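Local coordinates for protein serine proteinase inhibitor 1 (Myxoma virus, PDB 6BJ5) that inhibits serine endopeptidases as a member of the serpin family and is important for the virulence of the virus, at residues T41-V46 with M142-S147; A74-F79 with S96-S101; R178-I183 with M248-V253. All blocks are in the same frame, centred on the assembly; numbering follows the deposited sequence.

Contact 1: T41-V46 with M142-S147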
loop_
_atom_site.group_PDB
_atom_site.type_symbol
_atom_site.label_atom_id
_atom_site.label_comp_id
_atom_site.label_asym_id
_atom_site.label_seq_id
_atom_site.Cartn_x
_atom_site.Cartn_y
_atom_site.Cartn_z
ATOM N N THR A 41 6.625 -2.897 -3.379
ATOM C CA THR A 41 8.069 -2.790 -3.524
ATOM C C THR A 41 8.789 -3.909 -2.791
ATOM O O THR A 41 9.781 -4.454 -3.297
ATOM C CB THR A 41 8.517 -1.424 -3.009
ATOM O OG1 THR A 41 8.033 -0.412 -3.904
ATOM C CG2 THR A 41 10.047 -1.336 -2.917
ATOM N N SER A 42 8.331 -4.245 -1.578
ATOM C CA SER A 42 8.982 -5.319 -0.831
ATOM C C SER A 42 8.826 -6.663 -1.536
ATOM O O SER A 42 9.788 -7.434 -1.628
ATOM C CB SER A 42 8.421 -5.382 0.584
ATOM O OG SER A 42 8.595 -4.133 1.238
ATOM N N ALA A 43 7.643 -6.931 -2.093
ATOM C CA ALA A 43 7.407 -8.170 -2.824
ATOM C C ALA A 43 8.310 -8.266 -4.048
ATOM O O ALA A 43 8.989 -9.279 -4.260
ATOM C CB ALA A 43 5.932 -8.246 -3.238
ATOM N N LEU A 44 8.330 -7.206 -4.864
ATOM C CA LEU A 44 9.169 -7.173 -6.055
ATOM C C LEU A 44 10.641 -7.342 -5.698
ATOM O O LEU A 44 11.409 -7.948 -6.459
ATOM C CB LEU A 44 8.968 -5.856 -6.798
ATOM C CG LEU A 44 7.613 -5.527 -7.409
ATOM C CD1 LEU A 44 7.683 -4.195 -8.147
ATOM C CD2 LEU A 44 7.196 -6.624 -8.353
ATOM N N SER A 45 11.051 -6.809 -4.546
ATOM C CA SER A 45 12.446 -6.905 -4.129
ATOM C C SER A 45 12.843 -8.353 -3.854
ATOM O O SER A 45 13.939 -8.790 -4.231
ATOM C CB SER A 45 12.656 -6.019 -2.900
ATOM O OG SER A 45 13.990 -6.024 -2.441
ATOM N N VAL A 46 11.945 -9.123 -3.233
ATOM C CA VAL A 46 12.163 -10.560 -3.064
ATOM C C VAL A 46 12.168 -11.255 -4.417
ATOM O O VAL A 46 13.085 -12.021 -4.731
ATOM C CB VAL A 46 11.091 -11.151 -2.133
ATOM C CG1 VAL A 46 11.200 -12.667 -2.090
ATOM C CG2 VAL A 46 11.224 -10.559 -0.730
ATOM N N MET A 142 4.452 -21.091 -7.320
ATOM C CA MET A 142 5.155 -20.288 -6.330
ATOM C C MET A 142 4.193 -19.249 -5.759
ATOM O O MET A 142 3.283 -18.807 -6.461
ATOM C CB MET A 142 6.348 -19.595 -6.972
ATOM C CG MET A 142 5.955 -18.252 -7.630
ATOM S SD MET A 142 7.298 -17.573 -8.573
ATOM C CE MET A 142 8.621 -18.088 -7.495
ATOM N N LEU A 143 4.334 -18.895 -4.481
ATOM C CA LEU A 143 3.585 -17.764 -3.954
ATOM C C LEU A 143 4.573 -16.874 -3.222
ATOM O O LEU A 143 5.259 -17.336 -2.303
ATOM C CB LEU A 143 2.450 -18.221 -3.034
ATOM C CG LEU A 143 1.695 -17.016 -2.483
ATOM C CD1 LEU A 143 0.791 -16.470 -3.608
ATOM C CD2 LEU A 143 0.895 -17.396 -1.262
ATOM N N LEU A 144 4.720 -15.641 -3.682
ATOM C CA LEU A 144 5.581 -14.676 -3.020
ATOM C C LEU A 144 4.657 -13.735 -2.273
ATOM O O LEU A 144 3.784 -13.114 -2.885
ATOM C CB LEU A 144 6.429 -13.898 -4.016
ATOM C CG LEU A 144 7.654 -13.214 -3.417
ATOM C CD1 LEU A 144 8.682 -12.966 -4.506
ATOM C CD2 LEU A 144 7.321 -11.917 -2.681
ATOM N N LEU A 145 4.826 -13.640 -0.961
ATOM C CA LEU A 145 3.854 -12.922 -0.158
ATOM C C LEU A 145 4.556 -11.870 0.697
ATOM O O LEU A 145 5.528 -12.180 1.407
ATOM C CB LEU A 145 3.040 -13.897 0.693
ATOM C CG LEU A 145 2.105 -13.200 1.674
ATOM C CD1 LEU A 145 0.921 -12.643 0.928
ATOM C CD2 LEU A 145 1.656 -14.161 2.752
ATOM N N SER A 146 4.057 -10.628 0.603
ATOM C CA SER A 146 4.531 -9.467 1.358
ATOM C C SER A 146 3.382 -8.900 2.196
ATOM O O SER A 146 2.345 -8.490 1.653
ATOM C CB SER A 146 5.076 -8.389 0.413
ATOM O OG SER A 146 5.581 -7.260 1.117
ATOM N N SER A 147 3.578 -8.845 3.510
ATOM C CA SER A 147 2.560 -8.373 4.440
ATOM C C SER A 147 3.061 -7.124 5.151
ATOM O O SER A 147 4.198 -7.101 5.631
ATOM C CB SER A 147 2.254 -9.439 5.478
ATOM O OG SER A 147 1.633 -10.544 4.854
#
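A43 and V46 of helix 37-49 pack on L144 and S146 of strand 142-153. This is a helix-on-sheet contact of the serpin core. The two short segments run in broadly opposite directions, with 144° between them and their axes 7.6 Å apart at closest approach. L144 has the largest share of the contact. Its CG is anti to the backbone N (chi1 -161°), which carries both methyls up to the helix. CD1 meets V46 CG1 at 3.5 Å, and CD2 lies against A43 O at 3.5 Å. The V46 and L144 side chains cross at a slant. A43 CB reaches both strand residues, L144 CD2 at 4.0 Å and S146 CB at 3.8 Å. A43 and V46 are about one turn apart, so both can reach the sheet.

Further out, A43 also touches T312 and I314 of strand 305-314, and V46 touches F94 and F98 of helix 88-98. The hydroxyls of S42 and S146 are taken up by backbone oxygens of the helix: S42 OG bonds to Y38 O and S146 OG to G39 O. With OG set beside its backbone N (chi1 -57°), S42 meets the strand through CB, 3.4 Å from S146 OG.

Contact 2: A74-F79 with S96-S101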
loop_
_atom_site.group_PDB
_atom_site.type_symbol
_atom_site.label_atom_id
_atom_site.label_comp_id
_atom_site.label_asym_id
_atom_site.label_seq_id
_atom_site.Cartn_x
_atom_site.Cartn_y
_atom_site.Cartn_z
ATOM N N ALA A 74 6.411 -5.871 9.043
ATOM C CA ALA A 74 6.515 -6.259 7.649
ATOM C C ALA A 74 6.952 -7.710 7.600
ATOM O O ALA A 74 7.715 -8.160 8.455
ATOM C CB ALA A 74 7.517 -5.378 6.886
ATOM N N LEU A 75 6.469 -8.447 6.604
ATOM C CA LEU A 75 6.750 -9.878 6.545
ATOM C C LEU A 75 6.911 -10.321 5.098
ATOM O O LEU A 75 6.236 -9.813 4.197
ATOM C CB LEU A 75 5.651 -10.681 7.254
ATOM C CG LEU A 75 5.675 -12.211 7.185
ATOM C CD1 LEU A 75 4.983 -12.789 8.382
ATOM C CD2 LEU A 75 4.970 -12.725 5.928
ATOM N N ARG A 76 7.817 -11.280 4.884
ATOM C CA ARG A 76 8.123 -11.770 3.541
ATOM C C ARG A 76 8.347 -13.274 3.572
ATOM O O ARG A 76 9.243 -13.760 4.272
ATOM C CB ARG A 76 9.343 -11.061 2.960
ATOM C CG ARG A 76 9.098 -9.603 2.706
ATOM C CD ARG A 76 10.326 -8.800 3.055
ATOM N NE ARG A 76 10.600 -7.893 1.963
ATOM C CZ ARG A 76 11.757 -7.303 1.755
ATOM N NH1 ARG A 76 11.897 -6.509 0.708
ATOM N NH2 ARG A 76 12.754 -7.526 2.585
ATOM N N GLU A 77 7.539 -13.996 2.794
ATOM C CA GLU A 77 7.581 -15.446 2.726
ATOM C C GLU A 77 7.459 -15.826 1.260
ATOM O O GLU A 77 6.863 -15.089 0.465
ATOM C CB GLU A 77 6.435 -16.118 3.524
ATOM C CG GLU A 77 6.352 -15.735 4.995
ATOM C CD GLU A 77 7.592 -16.095 5.798
ATOM O OE1 GLU A 77 8.125 -17.217 5.655
ATOM O OE2 GLU A 77 8.054 -15.231 6.566
ATOM N N LEU A 78 8.049 -16.969 0.912
ATOM C CA LEU A 78 7.944 -17.552 -0.415
ATOM C C LEU A 78 7.502 -19.005 -0.267
ATOM O O LEU A 78 8.091 -19.767 0.505
ATOM C CB LEU A 78 9.283 -17.449 -1.165
ATOM C CG LEU A 78 9.370 -18.123 -2.538
ATOM C CD1 LEU A 78 8.355 -17.541 -3.527
ATOM C CD2 LEU A 78 10.784 -18.043 -3.094
ATOM N N PHE A 79 6.466 -19.388 -0.997
ATOM C CA PHE A 79 5.924 -20.741 -0.940
ATOM C C PHE A 79 6.139 -21.364 -2.308
ATOM O O PHE A 79 5.455 -21.004 -3.274
ATOM C CB PHE A 79 4.440 -20.711 -0.582
ATOM C CG PHE A 79 4.166 -20.078 0.735
ATOM C CD1 PHE A 79 4.196 -20.822 1.896
ATOM C CD2 PHE A 79 3.941 -18.709 0.819
ATOM C CE1 PHE A 79 3.976 -20.220 3.119
ATOM C CE2 PHE A 79 3.721 -18.103 2.036
ATOM C CZ PHE A 79 3.741 -18.859 3.189
ATOM N N SER A 96 19.285 -16.215 4.108
ATOM C CA SER A 96 20.236 -15.298 4.746
ATOM C C SER A 96 19.789 -13.848 4.668
ATOM O O SER A 96 20.213 -13.024 5.487
ATOM C CB SER A 96 21.618 -15.425 4.117
ATOM O OG SER A 96 21.570 -15.075 2.751
ATOM N N ARG A 97 18.995 -13.504 3.663
ATOM C CA ARG A 97 18.621 -12.121 3.445
ATOM C C ARG A 97 17.281 -11.748 4.047
ATOM O O ARG A 97 17.074 -10.570 4.344
ATOM C CB ARG A 97 18.566 -11.826 1.957
ATOM C CG ARG A 97 19.845 -12.052 1.294
ATOM C CD ARG A 97 19.727 -11.464 -0.058
ATOM N NE ARG A 97 18.929 -10.257 0.017
ATOM C CZ ARG A 97 19.110 -9.208 -0.770
ATOM N NH1 ARG A 97 20.078 -9.234 -1.694
ATOM N NH2 ARG A 97 18.330 -8.142 -0.624
ATOM N N PHE A 98 16.368 -12.703 4.237
ATOM C CA PHE A 98 15.047 -12.378 4.756
ATOM C C PHE A 98 14.731 -13.143 6.029
ATOM O O PHE A 98 13.558 -13.212 6.423
ATOM C CB PHE A 98 13.975 -12.619 3.695
ATOM C CG PHE A 98 14.305 -11.979 2.393
ATOM C CD1 PHE A 98 14.651 -12.748 1.296
ATOM C CD2 PHE A 98 14.268 -10.602 2.263
ATOM C CE1 PHE A 98 14.982 -12.154 0.081
ATOM C CE2 PHE A 98 14.601 -10.004 1.069
ATOM C CZ PHE A 98 14.955 -10.781 -0.031
ATOM N N ASN A 99 15.744 -13.742 6.657
ATOM C CA ASN A 99 15.595 -14.411 7.944
ATOM C C ASN A 99 14.409 -15.366 7.922
ATOM O O ASN A 99 13.611 -15.419 8.857
ATOM C CB ASN A 99 15.448 -13.395 9.075
ATOM C CG ASN A 99 15.867 -13.957 10.418
ATOM O OD1 ASN A 99 16.832 -14.722 10.510
ATOM N ND2 ASN A 99 15.138 -13.586 11.473
ATOM N N THR A 100 14.258 -16.087 6.818
ATOM C CA THR A 100 13.147 -17.016 6.674
ATOM C C THR A 100 13.478 -17.978 5.542
ATOM O O THR A 100 14.235 -17.642 4.627
ATOM C CB THR A 100 11.821 -16.283 6.405
ATOM O OG1 THR A 100 10.730 -17.193 6.559
ATOM C CG2 THR A 100 11.776 -15.731 4.990
ATOM N N SER A 101 12.922 -19.183 5.622
ATOM C CA SER A 101 13.222 -20.239 4.669
ATOM C C SER A 101 12.059 -20.445 3.720
ATOM O O SER A 101 10.893 -20.293 4.104
ATOM C CB SER A 101 13.560 -21.559 5.361
ATOM O OG SER A 101 14.866 -21.507 5.914
#
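R76 and E77 of strand 73-81 meet F98 and T100, which lie where helix 88-98 gives way to the connection toward strand 103-105. The contact lies inside a beta-alpha-beta unit of the serpin sheet, built from those two strands and the helix between them.

The tight part has two centres. One is polar. T100 OG1 donates to E77 OE1 at 2.8 Å, meeting it on the syn side and 17° out of the carboxylate plane. E77 folds back at chi2 (-61°), which swings its carboxylate round to T100. The carboxylate is held from outside as well: Y119 OH bonds to OE1, and K123 forms a salt bridge with OE2. Together these partners probably favour its charged form and restrict its rotation. Close by, T100 CG2 rests on R76 O at 3.3 Å.

The other centre is R76 with F98. F98 CE2 lies over one face of the guanidinium, 3.4 Å from R76 NH2. Seen from the ring, that nitrogen is at the edge, near the ring plane. The two planes are 85° apart, and NH2 does not sit over the ring face. R76 NH1 is tied to S42 O on helix 37-49.

The loose side is the outer one. N99, with positive phi, turns the chain out of the helix and is exposed. S101 is exposed too, and its CB points away from the strand, though its backbone oxygen is bonded by Q103 NE2. R97 does not touch the strand, but it covers F98: R97 CB sits over the centre of the ring, 4.0 Å above its plane.

Contact 3: R178-I183 with M248-V253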
loop_
_atom_site.group_PDB
_atom_site.type_symbol
_atom_site.label_atom_id
_atom_site.label_comp_id
_atom_site.label_asym_id
_atom_site.label_seq_id
_atom_site.Cartn_x
_atom_site.Cartn_y
_atom_site.Cartn_z
ATOM N N ARG A 178 -19.194 10.706 8.858
ATOM C CA ARG A 178 -18.862 10.873 10.255
ATOM C C ARG A 178 -17.595 11.720 10.297
ATOM O O ARG A 178 -16.489 11.216 10.080
ATOM C CB ARG A 178 -18.635 9.475 10.808
ATOM C CG ARG A 178 -18.868 9.235 12.217
ATOM C CD ARG A 178 -20.302 9.288 12.582
ATOM N NE ARG A 178 -20.279 9.690 13.970
ATOM C CZ ARG A 178 -20.906 10.749 14.440
ATOM N NH1 ARG A 178 -21.645 11.495 13.620
ATOM N NH2 ARG A 178 -20.784 11.048 15.724
ATOM N N MET A 179 -17.761 13.016 10.519
ATOM C CA MET A 179 -16.618 13.912 10.484
ATOM C C MET A 179 -16.002 14.308 11.813
ATOM O O MET A 179 -16.671 14.810 12.716
ATOM C CB MET A 179 -16.970 15.176 9.691
ATOM C CG MET A 179 -15.838 16.185 9.595
ATOM S SD MET A 179 -16.291 17.654 8.654
ATOM C CE MET A 179 -16.689 16.930 7.065
ATOM N N MET A 180 -14.699 14.077 11.895
ATOM C CA MET A 180 -13.908 14.437 13.059
ATOM C C MET A 180 -13.488 15.903 12.984
ATOM O O MET A 180 -13.457 16.510 11.908
ATOM C CB MET A 180 -12.678 13.529 13.150
ATOM C CG MET A 180 -13.005 12.054 13.070
ATOM S SD MET A 180 -11.534 11.033 13.304
ATOM C CE MET A 180 -10.519 11.401 11.852
ATOM N N ASN A 181 -13.182 16.482 14.148
ATOM C CA ASN A 181 -12.909 17.912 14.214
ATOM C C ASN A 181 -12.002 18.193 15.403
ATOM O O ASN A 181 -12.306 17.773 16.527
ATOM C CB ASN A 181 -14.213 18.704 14.340
ATOM C CG ASN A 181 -14.000 20.219 14.380
ATOM O OD1 ASN A 181 -12.876 20.722 14.311
ATOM N ND2 ASN A 181 -15.097 20.950 14.502
ATOM N N LYS A 182 -10.886 18.880 15.156
ATOM C CA LYS A 182 -9.989 19.248 16.251
ATOM C C LYS A 182 -9.181 20.496 15.895
ATOM O O LYS A 182 -9.057 20.887 14.722
ATOM C CB LYS A 182 -9.032 18.105 16.616
ATOM C CG LYS A 182 -7.761 18.058 15.722
ATOM C CD LYS A 182 -6.848 16.926 16.147
ATOM C CE LYS A 182 -5.909 16.511 15.049
ATOM N NZ LYS A 182 -4.684 15.900 15.658
ATOM N N ILE A 183 -8.610 21.104 16.935
ATOM C CA ILE A 183 -7.617 22.160 16.783
ATOM C C ILE A 183 -6.267 21.595 17.185
ATOM O O ILE A 183 -6.158 20.863 18.180
ATOM C CB ILE A 183 -7.959 23.415 17.607
ATOM C CG1 ILE A 183 -9.129 24.163 16.959
ATOM C CG2 ILE A 183 -6.740 24.305 17.737
ATOM C CD1 ILE A 183 -9.764 25.200 17.860
ATOM N N MET A 248 -11.934 16.239 9.270
ATOM C CA MET A 248 -11.766 15.169 8.303
ATOM C C MET A 248 -12.601 13.982 8.718
ATOM O O MET A 248 -12.865 13.782 9.918
ATOM C CB MET A 248 -10.284 14.777 8.170
ATOM C CG MET A 248 -9.770 13.944 9.309
ATOM S SD MET A 248 -8.070 13.414 9.048
ATOM C CE MET A 248 -8.193 12.456 7.553
ATOM N N PRO A 249 -13.063 13.171 7.768
ATOM C CA PRO A 249 -13.935 12.043 8.084
ATOM C C PRO A 249 -13.184 10.883 8.703
ATOM O O PRO A 249 -12.029 10.621 8.374
ATOM C CB PRO A 249 -14.479 11.592 6.718
ATOM C CG PRO A 249 -13.897 12.545 5.694
ATOM C CD PRO A 249 -12.714 13.195 6.337
ATOM N N LYS A 250 -13.863 10.178 9.598
ATOM C CA LYS A 250 -13.519 8.789 9.825
ATOM C C LYS A 250 -13.679 8.028 8.515
ATOM O O LYS A 250 -14.560 8.334 7.699
ATOM C CB LYS A 250 -14.437 8.158 10.876
ATOM C CG LYS A 250 -14.292 8.739 12.227
ATOM C CD LYS A 250 -15.355 8.201 13.155
ATOM C CE LYS A 250 -15.104 6.755 13.432
ATOM N NZ LYS A 250 -15.933 6.286 14.558
ATOM N N PHE A 251 -12.809 7.040 8.296
ATOM C CA PHE A 251 -13.000 6.199 7.125
ATOM C C PHE A 251 -12.418 4.811 7.342
ATOM O O PHE A 251 -11.448 4.612 8.089
ATOM C CB PHE A 251 -12.423 6.838 5.858
ATOM C CG PHE A 251 -10.947 7.094 5.898
ATOM C CD1 PHE A 251 -10.043 6.103 5.522
ATOM C CD2 PHE A 251 -10.458 8.339 6.277
ATOM C CE1 PHE A 251 -8.661 6.354 5.534
ATOM C CE2 PHE A 251 -9.089 8.591 6.295
ATOM C CZ PHE A 251 -8.189 7.582 5.922
ATOM N N SER A 252 -13.034 3.859 6.653
ATOM C CA SER A 252 -12.645 2.454 6.659
ATOM C C SER A 252 -12.786 1.976 5.222
ATOM O O SER A 252 -13.876 2.066 4.655
ATOM C CB SER A 252 -13.540 1.645 7.612
ATOM O OG SER A 252 -13.172 0.279 7.664
ATOM N N VAL A 253 -11.691 1.528 4.611
ATOM C CA VAL A 253 -11.685 1.157 3.198
ATOM C C VAL A 253 -10.895 -0.132 3.016
ATOM O O VAL A 253 -9.825 -0.315 3.614
ATOM C CB VAL A 253 -11.102 2.280 2.311
ATOM C CG1 VAL A 253 -11.012 1.832 0.867
ATOM C CG2 VAL A 253 -11.974 3.500 2.405
#
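M180 and M248 meet because their torsions lay the two chains side by side, pointing the same way. M180 has CG anti to its carbonyl carbon (chi1 -51°) and then bends at chi3 (-66°), which brings CE to M248 CG at 3.7 Å. M248 CG, between its own backbone N and carbonyl carbon (chi1 76°), is the atom that receives this methyl. K250 crosses M180 at about a right angle, its CG 3.7 Å from M180 SD.

The backbones form an antiparallel beta ladder. M180 and M248 are a hydrogen-bonded pair: M180 N binds M248 O at 2.7 Å, and M248 N binds M180 O at 3.1 Å. M179 and P249 follow as a non-hydrogen-bonded pair. K250 N then bonds to R178 O at 2.9 Å. Toward the solvent, R178 CG runs alongside K250 CD, and the R178 guanidinium is salt-bridged to D165.

In the serpin fold this contact joins strands 173-185 and 243-258. P249 packs on F16 of a second chain, and the F251 ring meets F18 of that chain. Beyond K250 the second strand changes neighbour: F251 and V253 pair with strand 293-302, while M179 on the other strand pairs with strand 164-170.

How the contacts relate
All three contacts reach the same large serpin sheet, in which strand 305-314 lies between 142-153 and 293-302, consistent with an inserted reactive-centre loop. Contacts 1 and 2 are neighbours, with centres about 9 Å apart. Their strands 142-153 and 73-81 are adjacent and share backbone bonds. Contact 1 is wholly buried and mostly apolar. Contact 2 is nested within its chain loop, farther from the chain centre, and adds a buried carboxylate and a buried arginine at the edge of a phenylalanine ring. Contact 3 lies across the chain centre, about 33 Å from contact 1 between centres. It joins strand to strand by backbone bonds, with methionines inside, charged chains toward the solvent and a second chain alongside.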